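Local coordinates for uncharacterized protein (Pseudomonas protegens, PDB 4KT3), which acts as a type VI secretion effector that hydrolyses glycosidic bonds of peptidoglycan, and is held here in complex with its immunity protein, at residues A[82-87]-A[112-117]; A[39-44]-A[61-66]. All blocks are in the same frame, centred on the assembly; numbering follows the deposited sequence.

Contact 1 of 2, residues A[82-87]-A[112-117]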
# COMPACT_ATOMS: atom_id res chain seq x y z
N ASN A 82 -11.32 6.69 -8.55
CA ASN A 82 -10.25 7.59 -8.98
C ASN A 82 -9.70 8.44 -7.85
O ASN A 82 -9.21 9.54 -8.08
CB ASN A 82 -10.71 8.50 -10.13
CG ASN A 82 -11.11 7.73 -11.35
OD1 ASN A 82 -10.41 6.81 -11.78
ND2 ASN A 82 -12.23 8.10 -11.94
N ASN A 83 -9.78 7.93 -6.62
CA ASN A 83 -9.33 8.71 -5.48
C ASN A 83 -7.98 8.18 -5.04
O ASN A 83 -7.90 7.30 -4.18
CB ASN A 83 -10.37 8.63 -4.36
CG ASN A 83 -10.02 9.47 -3.14
OD1 ASN A 83 -8.92 10.02 -3.02
ND2 ASN A 83 -10.96 9.55 -2.20
N TYR A 84 -6.93 8.71 -5.66
CA TYR A 84 -5.57 8.19 -5.47
C TYR A 84 -4.88 8.76 -4.23
O TYR A 84 -3.74 8.42 -3.94
CB TYR A 84 -4.72 8.39 -6.72
CG TYR A 84 -5.09 7.46 -7.85
CD1 TYR A 84 -6.18 7.73 -8.66
CD2 TYR A 84 -4.34 6.33 -8.12
CE1 TYR A 84 -6.53 6.87 -9.70
CE2 TYR A 84 -4.68 5.48 -9.14
CZ TYR A 84 -5.78 5.75 -9.93
OH TYR A 84 -6.12 4.89 -10.96
N PHE A 85 -5.59 9.61 -3.47
CA PHE A 85 -5.04 10.17 -2.24
C PHE A 85 -5.90 9.80 -1.04
O PHE A 85 -5.72 10.33 0.06
CB PHE A 85 -4.86 11.69 -2.41
CG PHE A 85 -3.78 12.03 -3.39
CD1 PHE A 85 -4.04 12.02 -4.75
CD2 PHE A 85 -2.48 12.27 -2.96
CE1 PHE A 85 -3.04 12.25 -5.66
CE2 PHE A 85 -1.47 12.52 -3.89
CZ PHE A 85 -1.76 12.51 -5.23
N SER A 86 -6.81 8.85 -1.27
CA SER A 86 -7.77 8.38 -0.27
C SER A 86 -8.35 9.52 0.57
O SER A 86 -8.44 9.43 1.80
CB SER A 86 -7.15 7.30 0.63
OG SER A 86 -6.75 6.19 -0.15
N MSE A 87 -8.77 10.58 -0.12
CA MSE A 87 -9.36 11.75 0.52
C MSE A 87 -10.71 11.41 1.10
O MSE A 87 -11.56 10.86 0.42
CB MSE A 87 -9.59 12.85 -0.52
CG MSE A 87 -8.35 13.26 -1.28
SE MSE A 87 -7.21 14.45 -0.26
CE MSE A 87 -8.32 16.05 -0.31
N ASP A 112 -13.20 12.44 -10.99
CA ASP A 112 -13.21 12.12 -12.42
C ASP A 112 -11.94 11.41 -12.89
O ASP A 112 -11.95 10.72 -13.92
CB ASP A 112 -13.38 13.39 -13.25
CG ASP A 112 -14.82 13.85 -13.37
OD1 ASP A 112 -15.73 13.00 -13.47
OD2 ASP A 112 -15.03 15.08 -13.38
N SER A 113 -10.85 11.58 -12.15
CA SER A 113 -9.54 11.11 -12.62
C SER A 113 -8.49 11.24 -11.53
O SER A 113 -8.69 11.95 -10.55
CB SER A 113 -9.09 11.96 -13.79
OG SER A 113 -8.89 13.30 -13.38
N PHE A 114 -7.37 10.56 -11.72
CA PHE A 114 -6.19 10.70 -10.88
C PHE A 114 -5.88 12.19 -10.73
O PHE A 114 -5.68 12.70 -9.62
CB PHE A 114 -4.99 9.97 -11.51
CG PHE A 114 -3.71 10.12 -10.74
CD1 PHE A 114 -3.00 11.31 -10.76
CD2 PHE A 114 -3.20 9.07 -10.01
CE1 PHE A 114 -1.82 11.46 -10.04
CE2 PHE A 114 -2.02 9.21 -9.28
CZ PHE A 114 -1.33 10.41 -9.29
N GLN A 115 -5.85 12.89 -11.86
CA GLN A 115 -5.45 14.29 -11.89
C GLN A 115 -6.35 15.11 -10.96
O GLN A 115 -5.86 15.95 -10.18
CB GLN A 115 -5.53 14.84 -13.31
N LYS A 116 -7.66 14.90 -11.04
CA LYS A 116 -8.59 15.63 -10.17
C LYS A 116 -8.35 15.29 -8.71
O LYS A 116 -8.44 16.17 -7.86
CB LYS A 116 -10.04 15.36 -10.55
CG LYS A 116 -10.46 16.00 -11.84
CD LYS A 116 -10.71 17.48 -11.69
CE LYS A 116 -11.16 18.05 -13.04
NZ LYS A 116 -11.79 19.37 -12.93
N SER A 117 -8.04 14.04 -8.40
CA SER A 117 -7.79 13.68 -7.00
C SER A 117 -6.54 14.39 -6.49
O SER A 117 -6.49 14.80 -5.31
CB SER A 117 -7.76 12.15 -6.78
OG SER A 117 -6.54 11.53 -7.18

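Contact 2 of 2, residues A[39-44]-A[61-66]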
# COMPACT_ATOMS: atom_id res chain seq x y z
N THR A 39 4.60 0.11 -13.23
CA THR A 39 3.47 0.46 -14.09
C THR A 39 2.76 1.73 -13.56
O THR A 39 2.45 2.64 -14.31
CB THR A 39 2.49 -0.74 -14.19
OG1 THR A 39 3.16 -1.84 -14.84
CG2 THR A 39 1.24 -0.39 -14.96
N PHE A 40 2.52 1.76 -12.26
CA PHE A 40 1.87 2.90 -11.64
C PHE A 40 2.70 4.17 -11.80
O PHE A 40 2.19 5.24 -12.21
CB PHE A 40 1.66 2.62 -10.15
CG PHE A 40 1.09 3.78 -9.40
CD1 PHE A 40 -0.26 4.08 -9.49
CD2 PHE A 40 1.89 4.58 -8.61
CE1 PHE A 40 -0.82 5.14 -8.79
CE2 PHE A 40 1.36 5.66 -7.91
CZ PHE A 40 -0.00 5.94 -8.00
N VAL A 41 3.98 4.08 -11.50
CA VAL A 41 4.85 5.25 -11.57
C VAL A 41 4.94 5.76 -13.02
O VAL A 41 4.81 6.96 -13.28
CB VAL A 41 6.22 4.92 -10.96
CG1 VAL A 41 7.25 6.01 -11.30
CG2 VAL A 41 6.07 4.72 -9.45
N SER A 42 5.12 4.85 -13.98
CA SER A 42 5.20 5.25 -15.38
C SER A 42 3.90 5.89 -15.84
O SER A 42 3.91 6.83 -16.63
CB SER A 42 5.52 4.05 -16.25
OG SER A 42 6.84 3.62 -16.00
N LYS A 43 2.77 5.39 -15.34
CA LYS A 43 1.48 5.87 -15.80
C LYS A 43 1.23 7.32 -15.41
O LYS A 43 0.67 8.08 -16.17
CB LYS A 43 0.36 5.01 -15.24
CG LYS A 43 -1.05 5.43 -15.69
CD LYS A 43 -2.06 4.35 -15.37
CE LYS A 43 -3.42 4.70 -15.91
NZ LYS A 43 -4.45 3.74 -15.46
N TYR A 44 1.62 7.70 -14.19
CA TYR A 44 1.18 8.96 -13.61
C TYR A 44 2.27 9.98 -13.30
O TYR A 44 1.96 11.10 -12.88
CB TYR A 44 0.38 8.70 -12.34
CG TYR A 44 -0.93 8.00 -12.57
CD1 TYR A 44 -1.94 8.60 -13.31
CD2 TYR A 44 -1.18 6.75 -12.01
CE1 TYR A 44 -3.15 7.95 -13.51
CE2 TYR A 44 -2.38 6.10 -12.21
CZ TYR A 44 -3.37 6.71 -12.94
OH TYR A 44 -4.57 6.06 -13.12
N ASN A 61 7.60 13.29 -4.41
CA ASN A 61 6.93 13.45 -3.12
C ASN A 61 5.42 13.26 -3.28
O ASN A 61 4.77 12.56 -2.49
CB ASN A 61 7.20 14.82 -2.51
CG ASN A 61 8.65 15.01 -2.07
OD1 ASN A 61 9.56 14.36 -2.58
ND2 ASN A 61 8.86 15.92 -1.14
N LEU A 62 4.87 13.90 -4.31
CA LEU A 62 3.44 13.80 -4.61
C LEU A 62 3.07 12.41 -5.12
O LEU A 62 2.07 11.82 -4.68
CB LEU A 62 3.04 14.87 -5.63
CG LEU A 62 1.55 14.98 -5.96
CD1 LEU A 62 0.74 15.40 -4.74
CD2 LEU A 62 1.33 15.93 -7.15
N LEU A 63 3.86 11.89 -6.06
CA LEU A 63 3.59 10.59 -6.64
C LEU A 63 3.79 9.49 -5.59
O LEU A 63 3.05 8.50 -5.57
CB LEU A 63 4.50 10.38 -7.85
CG LEU A 63 4.32 9.08 -8.65
CD1 LEU A 63 2.89 8.88 -9.12
CD2 LEU A 63 5.28 9.04 -9.85
N GLY A 64 4.77 9.68 -4.71
CA GLY A 64 5.01 8.77 -3.60
C GLY A 64 3.82 8.71 -2.65
O GLY A 64 3.43 7.64 -2.18
N LEU A 65 3.24 9.87 -2.35
CA LEU A 65 2.04 9.91 -1.53
C LEU A 65 0.91 9.13 -2.21
O LEU A 65 0.24 8.32 -1.56
CB LEU A 65 1.61 11.33 -1.18
CG LEU A 65 0.34 11.43 -0.32
CD1 LEU A 65 0.48 10.69 1.01
CD2 LEU A 65 -0.01 12.90 -0.09
N ALA A 66 0.72 9.33 -3.51
CA ALA A 66 -0.31 8.57 -4.22
C ALA A 66 -0.03 7.06 -4.16
O ALA A 66 -0.94 6.26 -4.02
CB ALA A 66 -0.43 9.04 -5.65

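Contact 1 of 2, residues A[82-87]-A[112-117]
The loop 82-87 runs beside the start of helix 114-129, with Asn82 CA 5.1 Å from Ser113 CA and Asn83 CA 5.4 Å from Ser117 CA. The one hydrogen bond between the segments runs from Tyr84 N to Ser117 OG (3.2 Å, 154° at the hydrogen). A chi1 of 78° puts this OG between its own backbone N and carbonyl carbon. There it also donates to Phe114 O at 2.8 Å, so the hydroxyl is gripped from both segments. The same OG also touches Phe85: it lies at the ring edge, in the plane, 3.5 Å from Phe85 CD1. Residues 82-87 begin the connection from helix 76-81 to strand 96-98 in this lysozyme-like glucosaminidase domain. Ser113 N-caps the facing helix by accepting from Lys116 N. The Phe114 and Tyr84 side chains cross at about a right angle, and Phe114 CD2 sits over one face of the tyrosine ring, toward its rim, 3.3 Å from Tyr84 CG. The ring planes stand at 51°. Asn82 packs along the Ser113 backbone while its ND2 donates to Phe111 O. Asn83 opens a type I turn ending at Ser86. Its amide closes onto Met87 just beyond: OD1 accepts from Met87 N (3.0 Å), and ND2 donates to Met87 O and Ala109 O.

Contact 2 of 2, residues A[39-44]-A[61-66]
Phe40 and Leu63 both carry CG anti to the backbone N (chi1 176° and -177°), which sends the two side chains past each other in opposite directions between their helices. The passing point is Phe40 CE2 against Leu63 CD1, at 3.8 Å. Farther along, Ala66 CB lies at the edge of the Phe40 ring, in its plane, 3.9 Å from Phe40 CZ. Leu63 uses both of its methyl branches. CD1 also touches Tyr44 CB at 4.1 Å, and CD2 meets Val41 CG1 at 3.9 Å, the valine and leucine side chains crossing at about a right angle. Leu63 is thus set against three residues of one helix face. The segments belong to helices 35-54 and 59-70, consecutive helices of this lysozyme-like fold, joined by a short link. Their axes pass 10.8 Å apart and run obliquely antiparallel, at 132°. The side chains that meet across this spacing do so through apolar atoms, and no hydrogen bond links the segments. Helix 160-174 closes over one side, where Val171 packs on both Val41 and Leu63. On the Phe40 side, the ring also touches Phe114 of helix 114-129.

Contact 2 joins two consecutive helices, and contact 1 then adds a later loop and helix to the same buried interior. Their centres are 12 Å apart, and they touch directly. Tyr44 is one bridge: its ring stacks on Phe114, with Tyr44 CE1 3.4 Å from Phe114 CB, and meets Tyr84 edge-to-face. The two hydroxyls, Tyr84 OH and Tyr44 OH, lie 2.9 Å apart and probably share a hydrogen bond. Phe85 is another bridge, its CZ 3.7 Å from Ala66 CB. Only contact 1 reaches the partner chain: Ser86 OG is hydrogen-bonded to Tyr79 OH of the putative lipoprotein, the immunity partner, and weakly to Glu69 O in its own chain.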